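PDB 1ZJ8: sulfite reductase [ferredoxin] from Mycobacterium tuberculosis, which reduces sulfite to sulfide with electrons from ferredoxin, using one siroheme and one [4Fe-4S] cluster. Local coordinates for residues A[77-82]-A[105-110]; A[130-135]-A[147-152]. One frame throughout, in Å; residues are numbered along the deposited sequence.

Interaction 1: A[77-82]-A[105-110]; sequences WGLYTQ and FMMRVR. With SRM (siroheme), chain E.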
loop_
_atom_site.group_PDB
_atom_site.type_symbol
_atom_site.label_atom_id
_atom_site.label_comp_id
_atom_site.label_asym_id
_atom_site.label_seq_id
_atom_site.Cartn_x
_atom_site.Cartn_y
_atom_site.Cartn_z
ATOM N N TRP A 77 10.182 13.485 3.696
ATOM C CA TRP A 77 10.193 13.776 2.268
ATOM C C TRP A 77 10.265 12.522 1.407
ATOM O O TRP A 77 10.599 12.594 0.228
ATOM C CB TRP A 77 11.332 14.731 1.926
ATOM C CG TRP A 77 11.110 16.058 2.524
ATOM C CD1 TRP A 77 11.625 16.510 3.688
ATOM C CD2 TRP A 77 10.271 17.106 2.016
ATOM N NE1 TRP A 77 11.177 17.778 3.943
ATOM C CE2 TRP A 77 10.341 18.174 2.932
ATOM C CE3 TRP A 77 9.474 17.248 0.873
ATOM C CZ2 TRP A 77 9.646 19.382 2.746
ATOM C CZ3 TRP A 77 8.776 18.449 0.694
ATOM C CH2 TRP A 77 8.874 19.499 1.635
ATOM N N GLY A 78 9.919 11.375 1.977
ATOM C CA GLY A 78 9.885 10.134 1.208
ATOM C C GLY A 78 11.249 9.600 0.782
ATOM O O GLY A 78 11.341 8.858 -0.212
ATOM N N LEU A 79 12.299 9.967 1.533
ATOM C CA LEU A 79 13.651 9.454 1.304
ATOM C C LEU A 79 13.963 8.478 2.395
ATOM O O LEU A 79 14.068 8.828 3.561
ATOM C CB LEU A 79 14.681 10.562 1.277
ATOM C CG LEU A 79 14.601 11.372 -0.017
ATOM C CD1 LEU A 79 15.148 12.775 0.197
ATOM C CD2 LEU A 79 15.318 10.673 -1.175
ATOM N N TYR A 80 14.043 7.227 1.989
ATOM C CA TYR A 80 14.327 6.115 2.863
ATOM C C TYR A 80 15.670 5.548 2.317
ATOM O O TYR A 80 15.893 5.454 1.106
ATOM C CB TYR A 80 13.144 5.117 2.781
ATOM C CG TYR A 80 12.093 5.057 3.921
ATOM C CD1 TYR A 80 12.378 4.312 5.069
ATOM C CD2 TYR A 80 10.768 5.630 3.808
ATOM C CE1 TYR A 80 11.454 4.168 6.104
ATOM C CE2 TYR A 80 9.827 5.460 4.863
ATOM C CZ TYR A 80 10.196 4.739 5.998
ATOM O OH TYR A 80 9.313 4.573 7.033
ATOM N N THR A 81 16.585 5.238 3.224
ATOM C CA THR A 81 17.895 4.678 2.884
ATOM C C THR A 81 17.723 3.259 2.278
ATOM O O THR A 81 16.881 2.495 2.759
ATOM C CB THR A 81 18.747 4.642 4.177
ATOM O OG1 THR A 81 20.116 4.938 3.873
ATOM C CG2 THR A 81 18.595 3.311 4.925
ATOM N N GLN A 82 18.483 2.884 1.245
ATOM C CA GLN A 82 18.319 1.531 0.674
ATOM C C GLN A 82 19.393 0.519 1.145
ATOM O O GLN A 82 20.465 0.907 1.612
ATOM C CB GLN A 82 18.177 1.578 -0.866
ATOM C CG GLN A 82 19.452 1.786 -1.704
ATOM C CD GLN A 82 19.263 1.425 -3.204
ATOM O OE1 GLN A 82 18.441 2.021 -3.915
ATOM N NE2 GLN A 82 20.051 0.458 -3.680
ATOM N N PHE A 105 19.353 5.907 -2.093
ATOM C CA PHE A 105 18.020 6.094 -1.505
ATOM C C PHE A 105 16.901 5.478 -2.331
ATOM O O PHE A 105 16.914 5.522 -3.561
ATOM C CB PHE A 105 17.717 7.591 -1.353
ATOM C CG PHE A 105 18.606 8.285 -0.364
ATOM C CD1 PHE A 105 19.777 8.926 -0.786
ATOM C CD2 PHE A 105 18.289 8.281 0.995
ATOM C CE1 PHE A 105 20.616 9.558 0.125
ATOM C CE2 PHE A 105 19.115 8.913 1.917
ATOM C CZ PHE A 105 20.285 9.553 1.483
ATOM N N MET A 106 15.929 4.911 -1.641
ATOM C CA MET A 106 14.617 4.720 -2.214
ATOM C C MET A 106 13.933 6.093 -2.126
ATOM O O MET A 106 13.982 6.752 -1.077
ATOM C CB MET A 106 13.820 3.692 -1.407
ATOM C CG MET A 106 12.410 3.384 -1.959
ATOM S SD MET A 106 11.108 4.604 -1.529
ATOM C CE MET A 106 10.645 4.018 0.112
ATOM N N MET A 107 13.307 6.536 -3.214
ATOM C CA MET A 107 12.501 7.754 -3.174
ATOM C C MET A 107 11.056 7.467 -3.607
ATOM O O MET A 107 10.824 6.834 -4.638
ATOM C CB MET A 107 13.119 8.844 -4.029
ATOM C CG MET A 107 12.425 10.190 -3.842
ATOM S SD MET A 107 13.209 11.549 -4.769
ATOM C CE MET A 107 12.723 11.163 -6.435
ATOM N N ARG A 108 10.103 7.951 -2.811
ATOM C CA ARG A 108 8.688 7.593 -2.928
ATOM C C ARG A 108 7.882 8.809 -3.347
ATOM O O ARG A 108 7.848 9.813 -2.638
ATOM C CB ARG A 108 8.172 7.085 -1.566
ATOM C CG ARG A 108 6.692 6.651 -1.526
ATOM C CD ARG A 108 6.261 6.160 -0.128
ATOM N NE ARG A 108 6.893 4.890 0.235
ATOM C CZ ARG A 108 6.686 4.236 1.380
ATOM N NH1 ARG A 108 5.861 4.698 2.312
ATOM N NH2 ARG A 108 7.298 3.092 1.607
ATOM N N VAL A 109 7.221 8.710 -4.493
ATOM C CA VAL A 109 6.419 9.811 -4.982
ATOM C C VAL A 109 4.995 9.672 -4.478
ATOM O O VAL A 109 4.375 8.623 -4.643
ATOM C CB VAL A 109 6.406 9.874 -6.514
ATOM C CG1 VAL A 109 5.666 11.117 -6.985
ATOM C CG2 VAL A 109 7.844 9.864 -7.064
ATOM N N ARG A 110 4.490 10.743 -3.864
ATOM C CA ARG A 110 3.142 10.781 -3.304
ATOM C C ARG A 110 2.085 10.994 -4.397
ATOM O O ARG A 110 2.117 12.019 -5.097
ATOM C CB ARG A 110 3.075 11.922 -2.303
ATOM C CG ARG A 110 1.867 11.902 -1.433
ATOM C CD ARG A 110 1.595 13.245 -0.785
ATOM N NE ARG A 110 0.390 13.115 0.018
ATOM C CZ ARG A 110 0.368 12.704 1.278
ATOM N NH1 ARG A 110 1.493 12.454 1.939
ATOM N NH2 ARG A 110 -0.790 12.573 1.908
HETATM FE FE SRM E . 5.491 -0.466 4.119
HETATM C CHA SRM E . 8.245 -0.169 6.119
HETATM C CHB SRM E . 7.479 -1.129 1.506
HETATM C CHC SRM E . 2.867 -0.700 2.209
HETATM C CHD SRM E . 3.764 -1.960 6.711
HETATM N NA SRM E . 7.468 -0.425 3.823
HETATM C C1A SRM E . 8.442 -0.161 4.722
HETATM C C2A SRM E . 9.772 0.141 4.102
HETATM C CMA SRM E . 9.960 1.625 4.019
HETATM C CDA SRM E . 10.905 -0.585 4.773
HETATM C CEA SRM E . 11.815 0.157 5.699
HETATM O O3A SRM E . 11.340 0.655 6.725
HETATM O O4A SRM E . 13.023 0.279 5.446
HETATM C C3A SRM E . 9.577 -0.456 2.750
HETATM C CAA SRM E . 10.187 0.325 1.634
HETATM C CBA SRM E . 11.569 -0.260 1.516
HETATM C CCA SRM E . 12.051 -0.209 0.103
HETATM O O1A SRM E . 11.248 -0.470 -0.819
HETATM O O2A SRM E . 13.244 0.116 -0.110
HETATM C C4A SRM E . 8.104 -0.666 2.671
HETATM N NB SRM E . 5.253 -0.699 2.181
HETATM C C1B SRM E . 6.136 -0.917 1.205
HETATM C C2B SRM E . 5.569 -0.890 -0.187
HETATM C CMB SRM E . 6.451 -0.221 -1.204
HETATM C CDB SRM E . 5.362 -2.306 -0.608
HETATM C CEB SRM E . 4.816 -2.562 -1.967
HETATM O O3B SRM E . 5.492 -3.100 -2.872
HETATM O O4B SRM E . 3.654 -2.210 -2.171
HETATM C C3B SRM E . 4.253 -0.200 0.099
HETATM C CAB SRM E . 4.404 1.298 0.038
HETATM C CBB SRM E . 3.107 1.980 -0.276
HETATM C CCB SRM E . 3.245 3.465 -0.101
HETATM O O1B SRM E . 3.362 4.205 -1.074
HETATM O O2B SRM E . 3.212 3.978 1.013
HETATM C C4B SRM E . 4.090 -0.533 1.557
HETATM N NC SRM E . 3.755 -1.280 4.360
HETATM C C1C SRM E . 2.712 -1.124 3.520
HETATM C C2C SRM E . 1.558 -1.772 3.940
HETATM C CDC SRM E . 0.300 -2.058 3.190
HETATM C CEC SRM E . -0.803 -1.074 3.134
HETATM O O3C SRM E . -0.628 0.089 3.562
HETATM O O4C SRM E . -1.871 -1.492 2.662
HETATM C C3C SRM E . 1.872 -2.163 5.206
HETATM C CAC SRM E . 0.848 -2.895 6.012
HETATM C CBC SRM E . -0.381 -2.174 6.524
HETATM C CCC SRM E . -0.004 -1.387 7.767
HETATM O O1C SRM E . 0.724 -0.361 7.679
HETATM O O2C SRM E . -0.430 -1.826 8.866
HETATM C C4C SRM E . 3.168 -1.801 5.465
HETATM N ND SRM E . 5.807 -0.649 6.109
HETATM C C1D SRM E . 5.060 -1.445 6.890
HETATM C C2D SRM E . 5.794 -1.766 8.048
HETATM C CAD SRM E . 5.131 -2.077 9.379
HETATM C CBD SRM E . 4.899 -0.956 10.343
HETATM C CCD SRM E . 4.139 -1.122 11.628
HETATM O O1D SRM E . 3.060 -0.497 11.731
HETATM O O2D SRM E . 4.571 -1.859 12.554
HETATM C C3D SRM E . 7.016 -1.127 7.929
HETATM C CDD SRM E . 7.939 -0.802 9.072
HETATM C CED SRM E . 7.694 0.344 10.028
HETATM O O3D SRM E . 6.859 1.215 9.785
HETATM O O4D SRM E . 8.329 0.440 11.088
HETATM C C4D SRM E . 7.010 -0.438 6.726
#
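Met106 sets CG anti to its backbone N (chi1 -178°), then bends at both later torsions, chi2 -81° and chi3 -83°. The bends fold its methyl back beside Tyr80, with Met106 CE 3.8 Å from Tyr80 CB. The two side chains lie alongside and point the same way, on the face of the sheet that meets the siroheme. Siroheme methyl CMA sits over the centre of one face of the Tyr80 ring. Tyr80 CE2 is also bonded covalently to Cys172 SG, the Cys-Tyr cross-link of this active site. The backbones form an antiparallel pair at the edge of a five-stranded sheet, where strand 79-83 is outermost. Tyr80 and Met106 are a hydrogen-bonded pair: Tyr80 N gives to Met106 O at 3.1 Å, and Met106 N to Tyr80 O at 2.8 Å. Arg108 N adds a bond to Gly78 O of 3.0 Å. The guanidinium of Arg108 lies with one face against a siroheme carboxylate, Arg108 NH1 being 3.0 Å from siroheme O2B. Arg108 NE is hydrogen-bonded to Gln145 OE1, and Arg108 NH1 to Ala171 O. Leu79 CD2 meets Met107 CG on the other sheet face (4.0 Å) and also touches Phe105 CB (3.9 Å).

Interaction 2: A[130-135]-A[147-152]; sequences EFARDT and HWIEVE. With SRM (siroheme), chain E.
A type I' beta turn, Ala132 to Thr135, follows helix 118-131 and meets strand 144-149 where that strand turns a corner at Trp148. Thr135 OG1 is the polar link. Thr135 OG1 donates a hydrogen bond to Ala132 O at 2.7 Å and accepts one from His147 N at 2.9 Å. Thr135 N also reaches Ala132 O, at 3.2 Å and from the same face of the carbonyl plane as the hydroxyl. Two donors from one residue therefore grip this oxygen. Thr135 places OG1 between its backbone N and carbonyl carbon (chi1 61°), which puts CG2 at the edge of the indole, 3.7 Å from Trp148 CD1. Arg133 crosses one face of the same indole near its rim. Its chain is extended from CG to NE, and Arg133 CD makes a CH-pi contact 4.0 Å from the centroid of the five-membered ring of Trp148. Further out, the guanidinium passes the CE3 rim of the indole and turns one face to that atom, with Arg133 NH2 3.4 Å from Trp148 CE3. The two planes are 39° apart, so the guanidinium is tilted and not stacked flat. Tyr104 meets the indole edge-to-face. On the buried side, Ile149 CG1 packs against Phe131 O at 3.6 Å. The ring of His147 stacks with Phe433. His147 NE2 gives a nearly straight hydrogen bond of 3.1 Å to siroheme O2A, with an angle of 170°. With this bond the ferredoxin-like half domain contributes to the siroheme pocket, which draws on residues well beyond it.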
loop_
_atom_site.group_PDB
_atom_site.type_symbol
_atom_site.label_atom_id
_atom_site.label_comp_id
_atom_site.label_asym_id
_atom_site.label_seq_id
_atom_site.Cartn_x
_atom_site.Cartn_y
_atom_site.Cartn_z
ATOM N N GLU A 130 16.714 8.375 -15.968
ATOM C CA GLU A 130 17.883 9.240 -15.830
ATOM C C GLU A 130 18.507 9.241 -14.453
ATOM O O GLU A 130 19.710 9.335 -14.346
ATOM C CB GLU A 130 17.497 10.677 -16.179
ATOM C CG GLU A 130 18.650 11.539 -16.676
ATOM C CD GLU A 130 18.367 13.040 -16.516
ATOM O OE1 GLU A 130 17.613 13.602 -17.371
ATOM O OE2 GLU A 130 18.907 13.638 -15.536
ATOM N N PHE A 131 17.705 9.168 -13.400
ATOM C CA PHE A 131 18.236 9.253 -12.033
ATOM C C PHE A 131 18.109 8.004 -11.184
ATOM O O PHE A 131 18.679 7.983 -10.098
ATOM C CB PHE A 131 17.531 10.356 -11.247
ATOM C CG PHE A 131 17.740 11.730 -11.790
ATOM C CD1 PHE A 131 16.663 12.593 -11.918
ATOM C CD2 PHE A 131 19.016 12.169 -12.152
ATOM C CE1 PHE A 131 16.845 13.853 -12.407
ATOM C CE2 PHE A 131 19.215 13.434 -12.632
ATOM C CZ PHE A 131 18.130 14.282 -12.767
ATOM N N ALA A 132 17.350 6.998 -11.624
ATOM C CA ALA A 132 17.071 5.827 -10.770
ATOM C C ALA A 132 17.517 4.506 -11.389
ATOM O O ALA A 132 17.150 3.441 -10.901
ATOM C CB ALA A 132 15.571 5.773 -10.389
ATOM N N ARG A 133 18.338 4.579 -12.432
ATOM C CA ARG A 133 18.784 3.403 -13.182
ATOM C C ARG A 133 17.605 2.645 -13.787
ATOM O O ARG A 133 17.672 1.429 -13.993
ATOM C CB ARG A 133 19.662 2.493 -12.314
ATOM C CG ARG A 133 20.860 3.220 -11.636
ATOM C CD ARG A 133 21.891 2.227 -11.074
ATOM N NE ARG A 133 22.724 2.784 -10.003
ATOM C CZ ARG A 133 23.923 2.307 -9.630
ATOM N NH1 ARG A 133 24.482 1.258 -10.242
ATOM N NH2 ARG A 133 24.584 2.885 -8.630
ATOM N N ASP A 134 16.547 3.403 -14.105
ATOM C CA ASP A 134 15.317 2.906 -14.752
ATOM C C ASP A 134 14.444 2.047 -13.817
ATOM O O ASP A 134 13.514 1.383 -14.269
ATOM C CB ASP A 134 15.626 2.173 -16.065
ATOM C CG ASP A 134 14.606 2.480 -17.169
ATOM O OD1 ASP A 134 14.220 3.672 -17.329
ATOM O OD2 ASP A 134 14.198 1.534 -17.898
ATOM N N THR A 135 14.731 2.073 -12.518
ATOM C CA THR A 135 13.862 1.444 -11.544
ATOM C C THR A 135 12.585 2.278 -11.381
ATOM O O THR A 135 12.636 3.507 -11.265
ATOM C CB THR A 135 14.560 1.292 -10.150
ATOM O OG1 THR A 135 14.925 2.586 -9.630
ATOM C CG2 THR A 135 15.795 0.410 -10.266
ATOM N N HIS A 147 14.606 3.681 -6.967
ATOM C CA HIS A 147 15.765 3.232 -6.165
ATOM C C HIS A 147 17.079 3.687 -6.813
ATOM O O HIS A 147 17.061 4.301 -7.887
ATOM C CB HIS A 147 15.748 1.719 -5.986
ATOM C CG HIS A 147 14.794 1.241 -4.944
ATOM N ND1 HIS A 147 13.618 0.596 -5.250
ATOM C CD2 HIS A 147 14.850 1.293 -3.595
ATOM C CE1 HIS A 147 12.989 0.270 -4.135
ATOM N NE2 HIS A 147 13.714 0.686 -3.114
ATOM N N TRP A 148 18.211 3.408 -6.165
ATOM C CA TRP A 148 19.506 3.868 -6.674
ATOM C C TRP A 148 19.569 5.402 -6.787
ATOM O O TRP A 148 20.229 5.934 -7.688
ATOM C CB TRP A 148 19.830 3.245 -8.064
ATOM C CG TRP A 148 19.918 1.745 -8.046
ATOM C CD1 TRP A 148 18.991 0.847 -8.518
ATOM C CD2 TRP A 148 20.983 0.970 -7.500
ATOM N NE1 TRP A 148 19.423 -0.445 -8.293
ATOM C CE2 TRP A 148 20.645 -0.395 -7.675
ATOM C CE3 TRP A 148 22.196 1.294 -6.880
ATOM C CZ2 TRP A 148 21.481 -1.428 -7.252
ATOM C CZ3 TRP A 148 23.019 0.274 -6.459
ATOM C CH2 TRP A 148 22.660 -1.073 -6.645
ATOM N N ILE A 149 18.895 6.115 -5.889
ATOM C CA ILE A 149 18.909 7.569 -5.964
ATOM C C ILE A 149 20.005 8.139 -5.059
ATOM O O ILE A 149 20.237 7.642 -3.949
ATOM C CB ILE A 149 17.498 8.168 -5.720
ATOM C CG1 ILE A 149 16.865 8.469 -7.082
ATOM C CG2 ILE A 149 17.538 9.448 -4.874
ATOM C CD1 ILE A 149 15.466 8.906 -7.013
ATOM N N GLU A 150 20.689 9.165 -5.573
ATOM C CA GLU A 150 21.782 9.820 -4.861
ATOM C C GLU A 150 21.327 11.242 -4.493
ATOM O O GLU A 150 20.810 11.989 -5.366
ATOM C CB GLU A 150 23.062 9.870 -5.711
ATOM C CG GLU A 150 23.295 8.714 -6.677
ATOM C CD GLU A 150 24.731 8.701 -7.248
ATOM O OE1 GLU A 150 25.697 8.606 -6.451
ATOM O OE2 GLU A 150 24.908 8.773 -8.494
ATOM N N VAL A 151 21.534 11.611 -3.219
ATOM C CA VAL A 151 21.148 12.935 -2.697
ATOM C C VAL A 151 21.501 14.078 -3.683
ATOM O O VAL A 151 20.679 14.973 -3.944
ATOM C CB VAL A 151 21.759 13.207 -1.253
ATOM C CG1 VAL A 151 23.268 13.418 -1.294
ATOM C CG2 VAL A 151 21.086 14.421 -0.576
ATOM N N GLU A 152 22.695 14.009 -4.267
ATOM C CA GLU A 152 23.117 14.964 -5.286
ATOM C C GLU A 152 21.935 15.416 -6.137
ATOM O O GLU A 152 21.825 16.594 -6.433
ATOM C CB GLU A 152 24.201 14.372 -6.208
ATOM C CG GLU A 152 25.548 14.052 -5.536
ATOM C CD GLU A 152 25.530 12.738 -4.732
ATOM O OE1 GLU A 152 25.472 11.654 -5.347
ATOM O OE2 GLU A 152 25.590 12.788 -3.480
HETATM FE FE SRM E . 5.491 -0.466 4.119
HETATM C CHA SRM E . 8.245 -0.169 6.119
HETATM C CHB SRM E . 7.479 -1.129 1.506
HETATM C CHC SRM E . 2.867 -0.700 2.209
HETATM C CHD SRM E . 3.764 -1.960 6.711
HETATM N NA SRM E . 7.468 -0.425 3.823
HETATM C C1A SRM E . 8.442 -0.161 4.722
HETATM C C2A SRM E . 9.772 0.141 4.102
HETATM C CMA SRM E . 9.960 1.625 4.019
HETATM C CDA SRM E . 10.905 -0.585 4.773
HETATM C CEA SRM E . 11.815 0.157 5.699
HETATM O O3A SRM E . 11.340 0.655 6.725
HETATM O O4A SRM E . 13.023 0.279 5.446
HETATM C C3A SRM E . 9.577 -0.456 2.750
HETATM C CAA SRM E . 10.187 0.325 1.634
HETATM C CBA SRM E . 11.569 -0.260 1.516
HETATM C CCA SRM E . 12.051 -0.209 0.103
HETATM O O1A SRM E . 11.248 -0.470 -0.819
HETATM O O2A SRM E . 13.244 0.116 -0.110
HETATM C C4A SRM E . 8.104 -0.666 2.671
HETATM N NB SRM E . 5.253 -0.699 2.181
HETATM C C1B SRM E . 6.136 -0.917 1.205
HETATM C C2B SRM E . 5.569 -0.890 -0.187
HETATM C CMB SRM E . 6.451 -0.221 -1.204
HETATM C CDB SRM E . 5.362 -2.306 -0.608
HETATM C CEB SRM E . 4.816 -2.562 -1.967
HETATM O O3B SRM E . 5.492 -3.100 -2.872
HETATM O O4B SRM E . 3.654 -2.210 -2.171
HETATM C C3B SRM E . 4.253 -0.200 0.099
HETATM C CAB SRM E . 4.404 1.298 0.038
HETATM C CBB SRM E . 3.107 1.980 -0.276
HETATM C CCB SRM E . 3.245 3.465 -0.101
HETATM O O1B SRM E . 3.362 4.205 -1.074
HETATM O O2B SRM E . 3.212 3.978 1.013
HETATM C C4B SRM E . 4.090 -0.533 1.557
HETATM N NC SRM E . 3.755 -1.280 4.360
HETATM C C1C SRM E . 2.712 -1.124 3.520
HETATM C C2C SRM E . 1.558 -1.772 3.940
HETATM C CDC SRM E . 0.300 -2.058 3.190
HETATM C CEC SRM E . -0.803 -1.074 3.134
HETATM O O3C SRM E . -0.628 0.089 3.562
HETATM O O4C SRM E . -1.871 -1.492 2.662
HETATM C C3C SRM E . 1.872 -2.163 5.206
HETATM C CAC SRM E . 0.848 -2.895 6.012
HETATM C CBC SRM E . -0.381 -2.174 6.524
HETATM C CCC SRM E . -0.004 -1.387 7.767
HETATM O O1C SRM E . 0.724 -0.361 7.679
HETATM O O2C SRM E . -0.430 -1.826 8.866
HETATM C C4C SRM E . 3.168 -1.801 5.465
HETATM N ND SRM E . 5.807 -0.649 6.109
HETATM C C1D SRM E . 5.060 -1.445 6.890
HETATM C C2D SRM E . 5.794 -1.766 8.048
HETATM C CAD SRM E . 5.131 -2.077 9.379
HETATM C CBD SRM E . 4.899 -0.956 10.343
HETATM C CCD SRM E . 4.139 -1.122 11.628
HETATM O O1D SRM E . 3.060 -0.497 11.731
HETATM O O2D SRM E . 4.571 -1.859 12.554
HETATM C C3D SRM E . 7.016 -1.127 7.929
HETATM C CDD SRM E . 7.939 -0.802 9.072
HETATM C CED SRM E . 7.694 0.344 10.028
HETATM O O3D SRM E . 6.859 1.215 9.785
HETATM O O4D SRM E . 8.329 0.440 11.088
HETATM C C4D SRM E . 7.010 -0.438 6.726
#

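Overall arrangement
Interactions 1 and 2 follow each other along the chain, with centres 11 Å apart. They meet on one antiparallel sheet, in which strands 104-109 and 144-149 are neighbours. Phe105 N lies 2.7 Å from Ile149 O, a probable backbone hydrogen bond between them. Gln82 OE1 lies 2.7 Å from Trp148 N, probably hydrogen-bonded, at the corner of strand 144-149. Both contacts reach the siroheme. Met106 and His147 pack together beside the carboxylate that carries O2A, and interaction 1 also reaches other carboxylates of the cofactor. The iron-sulfur cluster is close to both, about 8 Å from the side chains of Arg108 and His147.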